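Local structure of NADPH-dependent aldehyde reductase YqhD (Escherichia coli, 4QGS) at residues G28-L33 with D59-A64; C146-P151 with A184-V189; Y190-P195 with E247-R252. The protein reduces a broad range of short-chain aldehydes, including butanal, propanal and acrolein, to their alcohols with NADPH, using one zinc ion per subunit. One frame throughout, in Å; residues are numbered along the deposited sequence.

Contact 1: residues G28-L33 with D59-A64; sequences GAIAGL and DQVLDA
A short 3-10 turn at 29-32, bonded from Gly-32 N to Ala-29 O, brings Ile-30 and, just behind it, Leu-33 against one flank of the helix that holds 59-64. No hydrogen bond joins the two segments; the contact is made by aliphatic branches. The two arms of Ile-30 part ways. With CG1 swung opposite the backbone N (chi1 -165°), the longer arm reaches the helix: CG1 lies 4.1 Å from Ala-64 CB, and CD1 meets Val-61 CG2 with the two side chains at about a right angle. The CG2 methyl goes instead to the amide oxygen OE1 of Gln-60, also 4.1 Å away. Both elements belong to the parallel alpha/beta part of the iron-containing alcohol dehydrogenase fold, the turn following strand 22-25 and the helix preceding strand 69-73. Leu-33 sends a single methyl across, CD2, which touches both Val-61 CG1 and Ala-64 CB. On the sheet side, Leu-33 and Val-61 both touch Leu-101 of strand 99-104. Gln-60 OE1 is hydrogen-bonded to the hydroxyl of Tyr-190, an NADP(+)-binding residue, whose side chain also touches Ile-30.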
loop_
_atom_site.group_PDB
_atom_site.type_symbol
_atom_site.label_atom_id
_atom_site.label_comp_id
_atom_site.label_asym_id
_atom_site.label_seq_id
_atom_site.Cartn_x
_atom_site.Cartn_y
_atom_site.Cartn_z
ATOM N N GLY A 28 -9.855 18.269 10.059
ATOM C CA GLY A 28 -11.138 18.169 10.723
ATOM C C GLY A 28 -12.195 17.467 9.896
ATOM O O GLY A 28 -13.384 17.592 10.189
ATOM N N ALA A 29 -11.769 16.708 8.881
ATOM C CA ALA A 29 -12.713 16.003 8.019
ATOM C C ALA A 29 -13.581 15.004 8.774
ATOM O O ALA A 29 -14.606 14.578 8.260
ATOM C CB ALA A 29 -11.974 15.285 6.870
ATOM N N ILE A 30 -13.186 14.634 9.989
ATOM C CA ILE A 30 -14.002 13.738 10.796
ATOM C C ILE A 30 -15.381 14.369 11.053
ATOM O O ILE A 30 -16.328 13.680 11.426
ATOM C CB ILE A 30 -13.313 13.395 12.138
ATOM C CG1 ILE A 30 -13.977 12.192 12.807
ATOM C CG2 ILE A 30 -13.287 14.606 13.062
ATOM C CD1 ILE A 30 -13.492 10.880 12.286
ATOM N N ALA A 31 -15.489 15.674 10.820
ATOM C CA ALA A 31 -16.770 16.373 10.935
ATOM C C ALA A 31 -17.821 15.806 9.971
ATOM O O ALA A 31 -19.022 15.987 10.177
ATOM C CB ALA A 31 -16.580 17.863 10.685
ATOM N N GLY A 32 -17.365 15.120 8.923
ATOM C CA GLY A 32 -18.262 14.536 7.943
ATOM C C GLY A 32 -18.615 13.081 8.191
ATOM O O GLY A 32 -19.389 12.496 7.439
ATOM N N LEU A 33 -18.040 12.492 9.235
ATOM C CA LEU A 33 -18.192 11.060 9.508
ATOM C C LEU A 33 -19.604 10.632 9.889
ATOM O O LEU A 33 -20.176 9.712 9.313
ATOM C CB LEU A 33 -17.235 10.644 10.633
ATOM C CG LEU A 33 -17.442 9.244 11.227
ATOM C CD1 LEU A 33 -17.150 8.206 10.176
ATOM C CD2 LEU A 33 -16.545 9.028 12.419
ATOM N N ASP A 59 -10.648 8.713 20.363
ATOM C CA ASP A 59 -11.545 9.582 21.122
ATOM C C ASP A 59 -12.313 10.549 20.214
ATOM O O ASP A 59 -13.482 10.861 20.478
ATOM C CB ASP A 59 -10.772 10.370 22.186
ATOM C CG ASP A 59 -10.343 9.504 23.364
ATOM O OD1 ASP A 59 -10.978 8.459 23.625
ATOM O OD2 ASP A 59 -9.372 9.886 24.045
ATOM N N GLN A 60 -11.674 11.019 19.142
ATOM C CA GLN A 60 -12.367 11.906 18.201
ATOM C C GLN A 60 -13.445 11.150 17.449
ATOM O O GLN A 60 -14.510 11.701 17.182
ATOM C CB GLN A 60 -11.402 12.560 17.205
ATOM C CG GLN A 60 -10.511 13.643 17.806
ATOM C CD GLN A 60 -9.740 14.437 16.762
ATOM O OE1 GLN A 60 -10.096 14.451 15.585
ATOM N NE2 GLN A 60 -8.675 15.102 17.195
ATOM N N VAL A 61 -13.172 9.893 17.107
ATOM C CA VAL A 61 -14.179 9.070 16.454
ATOM C C VAL A 61 -15.356 8.826 17.401
ATOM O O VAL A 61 -16.516 8.985 17.019
ATOM C CB VAL A 61 -13.590 7.727 15.975
ATOM C CG1 VAL A 61 -14.684 6.854 15.373
ATOM C CG2 VAL A 61 -12.489 7.989 14.954
ATOM N N LEU A 62 -15.053 8.463 18.642
ATOM C CA LEU A 62 -16.093 8.218 19.638
ATOM C C LEU A 62 -16.934 9.473 19.864
ATOM O O LEU A 62 -18.167 9.395 19.921
ATOM C CB LEU A 62 -15.475 7.729 20.951
ATOM C CG LEU A 62 -14.833 6.345 20.845
ATOM C CD1 LEU A 62 -14.084 5.997 22.118
ATOM C CD2 LEU A 62 -15.878 5.274 20.527
ATOM N N ASP A 63 -16.283 10.629 19.952
ATOM C CA ASP A 63 -17.015 11.893 20.101
ATOM C C ASP A 63 -17.897 12.203 18.893
ATOM O O ASP A 63 -19.030 12.662 19.049
ATOM C CB ASP A 63 -16.054 13.060 20.339
ATOM C CG ASP A 63 -16.752 14.408 20.272
ATOM O OD1 ASP A 63 -16.786 15.020 19.182
ATOM O OD2 ASP A 63 -17.290 14.849 21.307
ATOM N N ALA A 64 -17.388 11.953 17.689
ATOM C CA ALA A 64 -18.159 12.224 16.482
ATOM C C ALA A 64 -19.438 11.397 16.442
ATOM O O ALA A 64 -20.448 11.831 15.876
ATOM C CB ALA A 64 -17.320 11.947 15.236
#

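Contact 2: residues C146-P151 with A184-V189; sequences CVLTLP and AVLDPV
Water 1 is held by three backbone groups: it donates to Leu-148 O at 2.6 Å and to Val-185 O, and accepts from Asp-187 N. It sits where the two strands part, just beyond their last direct bond. Val-185 N gives a straight bond to Cys-146 O (2.8 Å, 174° at the hydrogen), and Val-185 O takes Leu-148 N at 3.0 Å, almost head-on to the carbonyl. On one face of the sheet Val-147 and Val-185 stand side by side, CG2 of the first 4.1 Å from CB of the second. On the other face Cys-146 SG, placed between its own N and carbonyl carbon (chi1 62°), lies 3.5 Å from Ala-184 CB, and Leu-148 and Leu-186 meet through their CD1 methyls. Strand 183-186 pairs here with 144-148, second and third from 22-25 in the six-stranded parallel sheet, and the latter runs directly into NADP(+)-binding Thr-149. Past the water, Asp-187 OD1 accepts from Val-189 N in an Asx turn, while OD2 holds Gly-28 N. The water gives Leu-148 O and Asp-187 N a partner and Val-185 O a second, which probably eases the parting of the strands in this buried region.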
loop_
_atom_site.group_PDB
_atom_site.type_symbol
_atom_site.label_atom_id
_atom_site.label_comp_id
_atom_site.label_asym_id
_atom_site.label_seq_id
_atom_site.Cartn_x
_atom_site.Cartn_y
_atom_site.Cartn_z
ATOM N N CYS A 146 -13.839 3.931 6.944
ATOM C CA CYS A 146 -12.577 3.964 7.670
ATOM C C CYS A 146 -12.112 5.382 7.959
ATOM O O CYS A 146 -12.526 6.365 7.319
ATOM C CB CYS A 146 -11.489 3.197 6.901
ATOM S SG CYS A 146 -11.093 3.868 5.265
ATOM N N VAL A 147 -11.263 5.470 8.967
ATOM C CA VAL A 147 -10.563 6.684 9.316
ATOM C C VAL A 147 -9.083 6.324 9.258
ATOM O O VAL A 147 -8.592 5.587 10.115
ATOM C CB VAL A 147 -10.967 7.200 10.713
ATOM C CG1 VAL A 147 -10.208 8.473 11.057
ATOM C CG2 VAL A 147 -12.481 7.446 10.759
ATOM N N LEU A 148 -8.380 6.814 8.240
ATOM C CA LEU A 148 -7.010 6.353 7.979
ATOM C C LEU A 148 -5.945 7.245 8.608
ATOM O O LEU A 148 -5.892 8.444 8.350
ATOM C CB LEU A 148 -6.759 6.240 6.469
ATOM C CG LEU A 148 -7.597 5.206 5.711
ATOM C CD1 LEU A 148 -7.220 5.159 4.229
ATOM C CD2 LEU A 148 -7.459 3.819 6.336
ATOM N N THR A 149 -5.087 6.648 9.423
ATOM C CA THR A 149 -4.044 7.411 10.104
ATOM C C THR A 149 -2.778 7.478 9.255
ATOM O O THR A 149 -1.796 8.128 9.620
ATOM C CB THR A 149 -3.726 6.817 11.481
ATOM O OG1 THR A 149 -3.492 5.413 11.351
ATOM C CG2 THR A 149 -4.904 7.038 12.426
ATOM N N LEU A 150 -2.825 6.788 8.123
ATOM C CA LEU A 150 -1.820 6.897 7.074
ATOM C C LEU A 150 -2.437 6.288 5.813
ATOM O O LEU A 150 -3.380 5.507 5.911
ATOM C CB LEU A 150 -0.511 6.206 7.480
ATOM C CG LEU A 150 -0.479 4.702 7.731
ATOM C CD1 LEU A 150 0.964 4.218 7.701
ATOM C CD2 LEU A 150 -1.099 4.376 9.076
ATOM N N PRO A 151 -1.943 6.668 4.624
ATOM C CA PRO A 151 -2.581 6.186 3.389
ATOM C C PRO A 151 -2.582 4.663 3.260
ATOM O O PRO A 151 -1.646 3.998 3.710
ATOM C CB PRO A 151 -1.731 6.824 2.286
ATOM C CG PRO A 151 -1.123 8.031 2.931
ATOM C CD PRO A 151 -0.845 7.608 4.344
ATOM N N ALA A 184 -13.929 7.004 3.260
ATOM C CA ALA A 184 -12.660 7.040 3.972
ATOM C C ALA A 184 -12.414 8.461 4.440
ATOM O O ALA A 184 -12.470 9.407 3.634
ATOM C CB ALA A 184 -11.517 6.545 3.069
ATOM N N VAL A 185 -12.190 8.629 5.745
ATOM C CA VAL A 185 -11.804 9.923 6.279
ATOM C C VAL A 185 -10.289 10.044 6.268
ATOM O O VAL A 185 -9.605 9.245 6.909
ATOM C CB VAL A 185 -12.301 10.139 7.725
ATOM C CG1 VAL A 185 -11.826 11.487 8.242
ATOM C CG2 VAL A 185 -13.817 10.043 7.772
ATOM N N LEU A 186 -9.793 11.040 5.538
ATOM C CA LEU A 186 -8.364 11.302 5.396
ATOM C C LEU A 186 -8.045 12.699 5.914
ATOM O O LEU A 186 -8.248 13.693 5.215
ATOM C CB LEU A 186 -7.932 11.185 3.923
ATOM C CG LEU A 186 -7.627 9.818 3.295
ATOM C CD1 LEU A 186 -8.739 8.828 3.514
ATOM C CD2 LEU A 186 -7.403 9.993 1.793
ATOM N N ASP A 187 -7.564 12.777 7.153
ATOM C CA ASP A 187 -7.188 14.049 7.739
ATOM C C ASP A 187 -5.671 14.073 7.920
ATOM O O ASP A 187 -5.133 13.328 8.719
ATOM C CB ASP A 187 -7.905 14.250 9.093
ATOM C CG ASP A 187 -7.609 15.602 9.729
ATOM O OD1 ASP A 187 -6.652 16.285 9.296
ATOM O OD2 ASP A 187 -8.340 15.987 10.675
ATOM N N PRO A 188 -4.979 14.929 7.166
ATOM C CA PRO A 188 -3.520 15.002 7.245
ATOM C C PRO A 188 -3.007 15.267 8.665
ATOM O O PRO A 188 -1.909 14.839 9.015
ATOM C CB PRO A 188 -3.190 16.167 6.313
ATOM C CG PRO A 188 -4.301 16.128 5.284
ATOM C CD PRO A 188 -5.523 15.770 6.085
ATOM N N VAL A 189 -3.803 15.952 9.479
ATOM C CA VAL A 189 -3.366 16.233 10.854
ATOM C C VAL A 189 -3.097 14.944 11.633
ATOM O O VAL A 189 -2.189 14.895 12.474
ATOM C CB VAL A 189 -4.400 17.092 11.608
ATOM C CG1 VAL A 189 -4.024 17.212 13.112
ATOM C CG2 VAL A 189 -4.513 18.457 10.954
HETATM O O HOH W 1 -7.668 10.371 8.597
#

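Contact 3: residues Y190-P195 with E247-R252; sequences YTYTLP and ENYDVR
Tyr-192 leans its ring against the start of helix 249-262, and its atoms meet residues 247-252 from the root outward. With CG set opposite the carbonyl carbon (chi1 -68°), CB leads into a ring whose CD2 lies 3.8 Å from Glu-247 CG. Glu-247 CA sits squarely over one face, 3.8 Å from the centroid and 4° off the normal, a CH-pi contact. CD1 and CE1 both approach Arg-252 CG, CE1 to 3.7 Å; CE2 and CZ lie by Glu-247 CA and O; OH ends 3.3 Å from Tyr-249 CA and CB, at the edge of that ring and in its plane. Asn-248 is the N-cap, its OD1 accepting from Val-251 N while ND2 is bonded to Glu-245 OE1. The contact joins the linker after the parallel sheet, with NADP(+)-binding Tyr-190 and Thr-193, to the all-helical C-terminal part. An alanine for Tyr-192 is likely to open a gap beside Glu-247 and leave Arg-252 CG without its aromatic neighbour. Thr-191 OG1, hydrogen-bonded to Pro-188 O, lies over one face of the Arg-252 guanidinium, 3.1 Å above the plane and offset toward its rim. Water 2 links NE to OG1, and NH1 bonds Pro-246 O and water 3.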
loop_
_atom_site.group_PDB
_atom_site.type_symbol
_atom_site.label_atom_id
_atom_site.label_comp_id
_atom_site.label_asym_id
_atom_site.label_seq_id
_atom_site.Cartn_x
_atom_site.Cartn_y
_atom_site.Cartn_z
ATOM N N TYR A 190 -3.859 13.889 11.345
ATOM C CA TYR A 190 -3.645 12.606 12.008
ATOM C C TYR A 190 -2.293 11.987 11.634
ATOM O O TYR A 190 -1.842 11.071 12.309
ATOM C CB TYR A 190 -4.753 11.603 11.678
ATOM C CG TYR A 190 -6.143 11.991 12.149
ATOM C CD1 TYR A 190 -6.328 12.977 13.114
ATOM C CD2 TYR A 190 -7.275 11.368 11.621
ATOM C CE1 TYR A 190 -7.600 13.330 13.546
ATOM C CE2 TYR A 190 -8.553 11.717 12.056
ATOM C CZ TYR A 190 -8.706 12.694 13.010
ATOM O OH TYR A 190 -9.970 13.052 13.439
ATOM N N THR A 191 -1.649 12.473 10.568
ATOM C CA THR A 191 -0.345 11.924 10.189
ATOM C C THR A 191 0.820 12.639 10.884
ATOM O O THR A 191 1.954 12.192 10.792
ATOM C CB THR A 191 -0.102 11.969 8.649
ATOM O OG1 THR A 191 0.161 13.309 8.216
ATOM C CG2 THR A 191 -1.305 11.429 7.900
ATOM N N TYR A 192 0.545 13.737 11.585
ATOM C CA TYR A 192 1.619 14.498 12.242
ATOM C C TYR A 192 2.426 13.662 13.233
ATOM O O TYR A 192 3.614 13.911 13.442
ATOM C CB TYR A 192 1.061 15.700 13.002
ATOM C CG TYR A 192 0.477 16.821 12.180
ATOM C CD1 TYR A 192 0.420 16.762 10.780
ATOM C CD2 TYR A 192 -0.027 17.953 12.810
ATOM C CE1 TYR A 192 -0.139 17.805 10.047
ATOM C CE2 TYR A 192 -0.572 18.986 12.090
ATOM C CZ TYR A 192 -0.628 18.919 10.709
ATOM O OH TYR A 192 -1.183 19.977 10.026
ATOM N N THR A 193 1.771 12.691 13.861
ATOM C CA THR A 193 2.406 11.913 14.930
ATOM C C THR A 193 3.231 10.718 14.425
ATOM O O THR A 193 3.930 10.064 15.207
ATOM C CB THR A 193 1.349 11.394 15.931
ATOM O OG1 THR A 193 0.366 10.621 15.227
ATOM C CG2 THR A 193 0.676 12.552 16.634
ATOM N N LEU A 194 3.165 10.426 13.131
ATOM C CA LEU A 194 3.952 9.328 12.580
ATOM C C LEU A 194 5.454 9.530 12.786
ATOM O O LEU A 194 5.990 10.599 12.494
ATOM C CB LEU A 194 3.672 9.163 11.087
ATOM C CG LEU A 194 2.243 8.776 10.731
ATOM C CD1 LEU A 194 1.995 8.961 9.238
ATOM C CD2 LEU A 194 2.012 7.329 11.133
ATOM N N PRO A 195 6.144 8.496 13.284
ATOM C CA PRO A 195 7.598 8.626 13.389
ATOM C C PRO A 195 8.235 8.803 12.019
ATOM O O PRO A 195 7.664 8.350 11.005
ATOM C CB PRO A 195 8.038 7.295 14.037
ATOM C CG PRO A 195 6.811 6.754 14.682
ATOM C CD PRO A 195 5.653 7.223 13.831
ATOM N N GLU A 247 4.560 19.120 11.043
ATOM C CA GLU A 247 3.252 19.736 11.299
ATOM C C GLU A 247 2.875 20.838 10.290
ATOM O O GLU A 247 1.963 21.650 10.527
ATOM C CB GLU A 247 3.224 20.265 12.737
ATOM C CG GLU A 247 3.454 19.129 13.727
ATOM C CD GLU A 247 3.152 19.491 15.163
ATOM O OE1 GLU A 247 3.144 18.569 16.004
ATOM O OE2 GLU A 247 2.928 20.679 15.447
ATOM N N ASN A 248 3.566 20.859 9.153
ATOM C CA ASN A 248 3.189 21.738 8.053
ATOM C C ASN A 248 1.992 21.123 7.327
ATOM O O ASN A 248 2.154 20.168 6.568
ATOM C CB ASN A 248 4.381 21.957 7.102
ATOM C CG ASN A 248 4.065 22.903 5.935
ATOM O OD1 ASN A 248 2.960 22.921 5.412
ATOM N ND2 ASN A 248 5.063 23.675 5.513
ATOM N N TYR A 249 0.801 21.671 7.560
ATOM C CA TYR A 249 -0.415 21.073 7.018
ATOM C C TYR A 249 -0.376 20.883 5.502
ATOM O O TYR A 249 -0.718 19.805 5.013
ATOM C CB TYR A 249 -1.661 21.890 7.374
ATOM C CG TYR A 249 -2.881 21.256 6.752
ATOM C CD1 TYR A 249 -3.489 20.168 7.353
ATOM C CD2 TYR A 249 -3.390 21.715 5.542
ATOM C CE1 TYR A 249 -4.580 19.560 6.788
ATOM C CE2 TYR A 249 -4.485 21.108 4.955
ATOM C CZ TYR A 249 -5.077 20.029 5.588
ATOM O OH TYR A 249 -6.167 19.406 5.028
ATOM N N ASP A 250 0.001 21.931 4.764
ATOM C CA ASP A 250 -0.012 21.867 3.301
ATOM C C ASP A 250 0.893 20.750 2.803
ATOM O O ASP A 250 0.532 20.005 1.873
ATOM C CB ASP A 250 0.429 23.201 2.685
ATOM C CG ASP A 250 -0.650 24.272 2.747
ATOM O OD1 ASP A 250 -1.814 23.943 3.063
ATOM O OD2 ASP A 250 -0.324 25.446 2.461
ATOM N N VAL A 251 2.064 20.641 3.426
ATOM C CA VAL A 251 3.025 19.589 3.091
ATOM C C VAL A 251 2.446 18.214 3.365
ATOM O O VAL A 251 2.459 17.343 2.480
ATOM C CB VAL A 251 4.344 19.758 3.874
ATOM C CG1 VAL A 251 5.176 18.474 3.821
ATOM C CG2 VAL A 251 5.130 20.922 3.313
ATOM N N ARG A 252 1.919 18.017 4.574
ATOM C CA ARG A 252 1.390 16.702 4.966
ATOM C C ARG A 252 0.152 16.337 4.148
ATOM O O ARG A 252 -0.079 15.168 3.831
ATOM C CB ARG A 252 1.063 16.675 6.467
ATOM C CG ARG A 252 2.267 16.930 7.381
ATOM C CD ARG A 252 3.499 16.093 6.999
ATOM N NE ARG A 252 3.288 14.653 7.101
ATOM C CZ ARG A 252 3.543 13.935 8.191
ATOM N NH1 ARG A 252 4.004 14.531 9.289
ATOM N NH2 ARG A 252 3.343 12.625 8.184
HETATM O O HOH W 2 1.165 13.309 5.435
HETATM O O HOH W 3 5.236 12.981 11.467
HETATM O O HOH W 4 4.427 15.710 15.372
#

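Along the chain the three contacts close in series, none nested in or crossing another. Contact 1 closes a loop of 25 residues that includes strand 42-46 and brings the turn after strand 22-25 and helix 57-64 together over one side of the parallel sheet, against strands 99-104 and 183-186. Contact 2 closes the next, spanning the antiparallel pair 161-163 and 172-174 and pairing strands 144-148 and 183-186 of the parallel sheet. Contact 3 begins directly where contact 2 ends and closes a mostly helical loop of 51 residues, tying the linker to the C-terminal helices. Ile-30 CD1 on Val-147 CG2 joins contacts 1 and 2; the Tyr-190 ring on Val-147 and Pro-188 against Tyr-249 join contacts 2 and 3.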